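Local atomic coordinates of pseudoaglycone deacetylase Dbv21 (PDB entry 3DFI), a protein that probably removes an acetyl group from the A40926 pseudoaglycone as a zinc-dependent deacetylase of the PIG-L family. Residues E57-H60 with A61-G64; T68-A71 with P72-R75. All coordinates share one frame; numbering follows the deposited sequence.

How the interactions relate
Interaction 1 closes the C-terminal end of helix 54-63 and interaction 2 opens helix 71-86, the next helix in the chain, so the two frame the loop between them, with centres about 11 Å apart. They touch directly: His60 NE2 lies 3.4 Å from Ala71 CB, and Trp63 CH2 packs 3.5 Å from Arg75 NH1. Both contacts lie on the same side of the chain's centre and reach toward the zinc site of His16, Asp19 and His161. The side chain of Arg75 comes within about 6 Å of the zinc ion and that of Trp63 within about 10 Å, nearest atoms in each case, so interaction 2 stands closer to the metal.

Interaction 1: residues E57-H60 with A61-G64; sequences ERFH and ARWG
Arg62 lays one guanidinium nitrogen over Phe59, a cation-pi contact one turn along helix 54-63. Its NH2 sits 3.4 Å above the ring plane, over the centre, while the ring and guanidinium planes stand 77° apart, so the cation meets the face by its edge rather than flat. A bend at chi3 (-20°) turns the guanidinium back along the helix. There Arg62 NH1 comes within 3.0 Å of Arg58 NH1, two donors without a bond between them, and the like charges would be expected to disfavour this approach.

Among the aromatic side chains, Phe59 CD1 touches Trp63 CZ2 at 4.0 Å. His60 CD2 lies 3.7 Å from Trp63 CZ3, the two rings inclined at 36°. Phe59 O rests over one face of the indole.

Backbone bonds run from Ala61 N to Glu57 O (2.9 Å) and from Arg62 N to Arg58 O, whereas Trp63 N makes weak bonds to both Phe59 O and His60 O. Gly64, with positive phi, ends the helix in a Schellman motif.

His60 NE2 and Tyr100 OH are hydrogen-bonded. Trp63 packs against helix 227-233, and the whole turn borders helix 71-86.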
ATOM      1  N   GLU A  57      10.969  19.177  -8.142  1.00 63.67           N
ATOM      2  CA  GLU A  57      10.955  19.338  -9.591  1.00 63.99           C
ATOM      3  C   GLU A  57      11.674  18.172 -10.275  1.00 64.03           C
ATOM      4  O   GLU A  57      11.338  17.801 -11.399  1.00 64.30           O
ATOM      5  CB  GLU A  57      11.657  20.638  -9.978  1.00 64.04           C
ATOM      6  CG  GLU A  57      11.055  21.355 -11.166  1.00 64.52           C
ATOM      7  CD  GLU A  57      10.201  22.543 -10.752  1.00 65.12           C
ATOM      8  OE1 GLU A  57       9.280  22.350  -9.926  1.00 65.08           O
ATOM      9  OE2 GLU A  57      10.453  23.667 -11.257  1.00 64.00           O
ATOM     10  N   ARG A  58      12.661  17.610  -9.580  1.00 63.68           N
ATOM     11  CA  ARG A  58      13.501  16.541 -10.108  1.00 63.36           C
ATOM     12  C   ARG A  58      12.718  15.240 -10.126  1.00 62.40           C
ATOM     13  O   ARG A  58      12.775  14.485 -11.093  1.00 62.13           O
ATOM     14  CB  ARG A  58      14.772  16.408  -9.255  1.00 63.98           C
ATOM     15  CG  ARG A  58      16.018  15.892  -9.988  1.00 65.35           C
ATOM     16  CD  ARG A  58      16.339  14.448  -9.583  1.00 67.93           C
ATOM     17  NE  ARG A  58      17.667  14.019 -10.040  1.00 69.44           N
ATOM     18  CZ  ARG A  58      18.278  12.893  -9.667  1.00 69.65           C
ATOM     19  NH1 ARG A  58      17.697  12.053  -8.813  1.00 69.54           N
ATOM     20  NH2 ARG A  58      19.483  12.605 -10.145  1.00 69.39           N
ATOM     21  N   PHE A  59      11.986  14.997  -9.046  1.00 61.36           N
ATOM     22  CA  PHE A  59      11.116  13.828  -8.928  1.00 60.66           C
ATOM     23  C   PHE A  59       9.943  13.906  -9.894  1.00 59.21           C
ATOM     24  O   PHE A  59       9.524  12.888 -10.448  1.00 59.28           O
ATOM     25  CB  PHE A  59      10.584  13.690  -7.501  1.00 61.23           C
ATOM     26  CG  PHE A  59      11.362  12.727  -6.651  1.00 62.81           C
ATOM     27  CD1 PHE A  59      10.985  11.389  -6.577  1.00 64.41           C
ATOM     28  CD2 PHE A  59      12.466  13.158  -5.917  1.00 64.40           C
ATOM     29  CE1 PHE A  59      11.694  10.486  -5.786  1.00 65.76           C
ATOM     30  CE2 PHE A  59      13.189  12.265  -5.120  1.00 64.81           C
ATOM     31  CZ  PHE A  59      12.801  10.924  -5.056  1.00 64.76           C
ATOM     32  N   HIS A  60       9.420  15.117 -10.077  1.00 57.31           N
ATOM     33  CA  HIS A  60       8.298  15.349 -10.973  1.00 55.80           C
ATOM     34  C   HIS A  60       8.720  15.137 -12.430  1.00 55.07           C
ATOM     35  O   HIS A  60       8.056  14.410 -13.158  1.00 54.70           O
ATOM     36  CB  HIS A  60       7.691  16.738 -10.763  1.00 55.46           C
ATOM     37  CG  HIS A  60       7.101  16.946  -9.397  1.00 54.28           C
ATOM     38  ND1 HIS A  60       6.741  18.190  -8.928  1.00 52.29           N
ATOM     39  CD2 HIS A  60       6.819  16.073  -8.399  1.00 52.04           C
ATOM     40  CE1 HIS A  60       6.251  18.076  -7.707  1.00 53.86           C
ATOM     41  NE2 HIS A  60       6.291  16.802  -7.360  1.00 52.70           N
ATOM     42  N   ALA A  61       9.830  15.755 -12.835  1.00 54.28           N
ATOM     43  CA  ALA A  61      10.401  15.552 -14.174  1.00 53.93           C
ATOM     44  C   ALA A  61      10.588  14.075 -14.525  1.00 53.82           C
ATOM     45  O   ALA A  61      10.320  13.680 -15.658  1.00 54.04           O
ATOM     46  CB  ALA A  61      11.717  16.323 -14.341  1.00 53.48           C
ATOM     47  N   ARG A  62      11.042  13.277 -13.557  1.00 54.00           N
ATOM     48  CA  ARG A  62      11.171  11.821 -13.701  1.00 54.88           C
ATOM     49  C   ARG A  62       9.838  11.083 -13.881  1.00 54.02           C
ATOM     50  O   ARG A  62       9.796   9.984 -14.462  1.00 53.78           O
ATOM     51  CB  ARG A  62      11.921  11.212 -12.504  1.00 54.88           C
ATOM     52  CG  ARG A  62      13.062  10.262 -12.925  1.00 57.09           C
ATOM     53  CD  ARG A  62      13.735   9.521 -11.759  1.00 57.86           C
ATOM     54  NE  ARG A  62      13.527  10.150 -10.445  1.00 64.80           N
ATOM     55  CZ  ARG A  62      14.480  10.331  -9.526  1.00 66.44           C
ATOM     56  NH1 ARG A  62      15.733   9.960  -9.768  1.00 67.16           N
ATOM     57  NH2 ARG A  62      14.185  10.906  -8.365  1.00 66.97           N
ATOM     58  N   TRP A  63       8.761  11.665 -13.358  1.00 53.00           N
ATOM     59  CA  TRP A  63       7.428  11.104 -13.560  1.00 52.04           C
ATOM     60  C   TRP A  63       6.804  11.592 -14.878  1.00 51.90           C
ATOM     61  O   TRP A  63       5.745  11.117 -15.279  1.00 52.93           O
ATOM     62  CB  TRP A  63       6.526  11.457 -12.394  1.00 52.51           C
ATOM     63  CG  TRP A  63       6.978  10.874 -11.090  1.00 52.02           C
ATOM     64  CD1 TRP A  63       7.771   9.772 -10.906  1.00 52.50           C
ATOM     65  CD2 TRP A  63       6.633  11.343  -9.786  1.00 52.82           C
ATOM     66  NE1 TRP A  63       7.958   9.544  -9.565  1.00 53.47           N
ATOM     67  CE2 TRP A  63       7.262  10.487  -8.854  1.00 53.54           C
ATOM     68  CE3 TRP A  63       5.848  12.393  -9.313  1.00 51.93           C
ATOM     69  CZ2 TRP A  63       7.146  10.665  -7.484  1.00 53.16           C
ATOM     70  CZ3 TRP A  63       5.729  12.561  -7.933  1.00 51.87           C
ATOM     71  CH2 TRP A  63       6.378  11.709  -7.046  1.00 52.05           C
ATOM     72  N   GLY A  64       7.465  12.528 -15.547  1.00 49.82           N
ATOM     73  CA  GLY A  64       6.980  13.041 -16.825  1.00 48.89           C
ATOM     74  C   GLY A  64       6.064  14.247 -16.710  1.00 47.91           C
ATOM     75  O   GLY A  64       5.353  14.579 -17.670  1.00 47.18           O
TER

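Interaction 2: residues T68-A71 with P72-R75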
ATOM      1  N   THR A  68       4.312  23.455 -14.090  1.00 46.91           N
ATOM      2  CA  THR A  68       3.022  24.004 -13.651  1.00 47.82           C
ATOM      3  C   THR A  68       1.972  22.950 -13.279  1.00 47.98           C
ATOM      4  O   THR A  68       0.868  23.307 -12.854  1.00 48.37           O
ATOM      5  CB  THR A  68       2.390  24.940 -14.679  1.00 47.84           C
ATOM      6  OG1 THR A  68       2.114  24.208 -15.884  1.00 51.06           O
ATOM      7  CG2 THR A  68       3.310  26.146 -14.994  1.00 49.39           C
ATOM      8  N   GLU A  69       2.294  21.667 -13.430  1.00 47.45           N
ATOM      9  CA  GLU A  69       1.328  20.618 -13.078  1.00 47.62           C
ATOM     10  C   GLU A  69       1.316  20.302 -11.591  1.00 47.60           C
ATOM     11  O   GLU A  69       2.377  20.144 -10.969  1.00 47.83           O
ATOM     12  CB  GLU A  69       1.543  19.355 -13.906  1.00 47.00           C
ATOM     13  CG  GLU A  69       1.311  19.596 -15.426  1.00 46.67           C
ATOM     14  CD  GLU A  69       1.622  18.374 -16.283  1.00 48.80           C
ATOM     15  OE1 GLU A  69       2.656  17.726 -16.021  1.00 49.74           O
ATOM     16  OE2 GLU A  69       0.854  18.074 -17.237  1.00 48.87           O
ATOM     17  N   ASP A  70       0.106  20.186 -11.046  1.00 47.56           N
ATOM     18  CA  ASP A  70      -0.115  19.802  -9.638  1.00 47.89           C
ATOM     19  C   ASP A  70       0.100  18.296  -9.512  1.00 48.34           C
ATOM     20  O   ASP A  70      -0.756  17.489  -9.909  1.00 48.96           O
ATOM     21  CB  ASP A  70      -1.538  20.208  -9.218  1.00 47.33           C
ATOM     22  CG  ASP A  70      -1.797  20.042  -7.710  1.00 47.47           C
ATOM     23  OD1 ASP A  70      -1.339  19.068  -7.103  1.00 44.94           O
ATOM     24  OD2 ASP A  70      -2.487  20.896  -7.136  1.00 48.10           O
ATOM     25  N   ALA A  71       1.258  17.909  -8.984  1.00 48.36           N
ATOM     26  CA  ALA A  71       1.622  16.493  -8.900  1.00 47.72           C
ATOM     27  C   ALA A  71       0.787  15.626  -7.945  1.00 47.81           C
ATOM     28  O   ALA A  71       0.307  14.562  -8.343  1.00 47.68           O
ATOM     29  CB  ALA A  71       3.118  16.332  -8.611  1.00 48.19           C
ATOM     30  N   PRO A  72       0.641  16.045  -6.672  1.00 48.12           N
ATOM     31  CA  PRO A  72      -0.212  15.233  -5.788  1.00 47.69           C
ATOM     32  C   PRO A  72      -1.640  15.059  -6.330  1.00 47.20           C
ATOM     33  O   PRO A  72      -2.202  13.966  -6.234  1.00 47.17           O
ATOM     34  CB  PRO A  72      -0.202  16.013  -4.480  1.00 47.86           C
ATOM     35  CG  PRO A  72       1.058  16.817  -4.526  1.00 48.11           C
ATOM     36  CD  PRO A  72       1.214  17.212  -5.974  1.00 47.56           C
ATOM     37  N   LEU A  73      -2.198  16.106  -6.948  1.00 47.09           N
ATOM     38  CA  LEU A  73      -3.492  15.983  -7.631  1.00 46.31           C
ATOM     39  C   LEU A  73      -3.470  14.927  -8.742  1.00 46.94           C
ATOM     40  O   LEU A  73      -4.306  14.031  -8.764  1.00 47.14           O
ATOM     41  CB  LEU A  73      -3.954  17.343  -8.177  1.00 46.64           C
ATOM     42  CG  LEU A  73      -5.272  17.368  -8.959  1.00 46.78           C
ATOM     43  CD1 LEU A  73      -6.473  17.000  -8.039  1.00 46.18           C
ATOM     44  CD2 LEU A  73      -5.495  18.738  -9.643  1.00 45.34           C
ATOM     45  N   ARG A  74      -2.535  15.040  -9.687  1.00 46.92           N
ATOM     46  CA  ARG A  74      -2.345  13.981 -10.689  1.00 46.55           C
ATOM     47  C   ARG A  74      -2.352  12.571 -10.061  1.00 46.87           C
ATOM     48  O   ARG A  74      -3.065  11.674 -10.519  1.00 46.23           O
ATOM     49  CB  ARG A  74      -1.045  14.209 -11.464  1.00 46.76           C
ATOM     50  CG  ARG A  74      -0.739  13.165 -12.599  1.00 46.46           C
ATOM     51  CD  ARG A  74      -1.349  13.610 -13.976  1.00 46.94           C
ATOM     52  NE  ARG A  74      -2.798  13.799 -13.867  1.00 45.86           N
ATOM     53  CZ  ARG A  74      -3.699  12.822 -13.985  1.00 48.39           C
ATOM     54  NH1 ARG A  74      -4.986  13.087 -13.817  1.00 48.79           N
ATOM     55  NH2 ARG A  74      -3.330  11.581 -14.273  1.00 49.68           N
ATOM     56  N   ARG A  75      -1.571  12.390  -8.999  1.00 47.65           N
ATOM     57  CA  ARG A  75      -1.440  11.085  -8.322  1.00 47.24           C
ATOM     58  C   ARG A  75      -2.725  10.653  -7.611  1.00 47.26           C
ATOM     59  O   ARG A  75      -3.084   9.475  -7.629  1.00 47.30           O
ATOM     60  CB  ARG A  75      -0.266  11.118  -7.357  1.00 47.40           C
ATOM     61  CG  ARG A  75       1.103  11.239  -8.063  1.00 48.19           C
ATOM     62  CD  ARG A  75       2.251  10.913  -7.111  1.00 49.02           C
ATOM     63  NE  ARG A  75       2.223   9.531  -6.612  1.00 50.75           N
ATOM     64  CZ  ARG A  75       3.092   9.067  -5.708  1.00 48.52           C
ATOM     65  NH1 ARG A  75       4.027   9.879  -5.237  1.00 48.70           N
ATOM     66  NH2 ARG A  75       3.037   7.817  -5.278  1.00 47.48           N
TER
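Asp70 and Leu73 meet at the N-cap of helix 71-86, where the aspartate side chain accepts a capping bond from the first turn. Leu73 N donates to Asp70 OD1 over 3.1 Å at an N-H...O angle of 162°, reaching the oxygen from above the carboxylate plane, 46° out of it. With chi1 at -171°, Asp70 CG stands beside its own carbonyl carbon, which carries the carboxylate forward over the start of the helix. Leu73 CB lies over the same face of the carboxylate as the donor, 3.5 Å from Asp70 CG, and the two side chains cross at about a right angle. The negative charge beside the helix N-terminus would be expected to be favoured by the helix dipole. Asp70 grips the turn a second time through its backbone: Arg74 N donates to Asp70 O, 3.0 Å away.

Ala71 starts the helix proper. Arg75 N donates to Ala71 O (2.9 Å), while Tyr52 OH hydrogen-bonds to the amide nitrogen of Ala71. The methyl group is buried against Leu65 and Tyr100.

Pro72 suits this first turn, where its nitrogen, lacking a hydrogen, is asked for no helical bond. Farther along, Arg75 directs its guanidinium away from the cap and gives NH2 to Leu17 O, near the zinc ligand His16. Back at the cap, the proline ring comes up to the capping oxygen itself, with Pro72 CD 3.4 Å from Asp70 OD1.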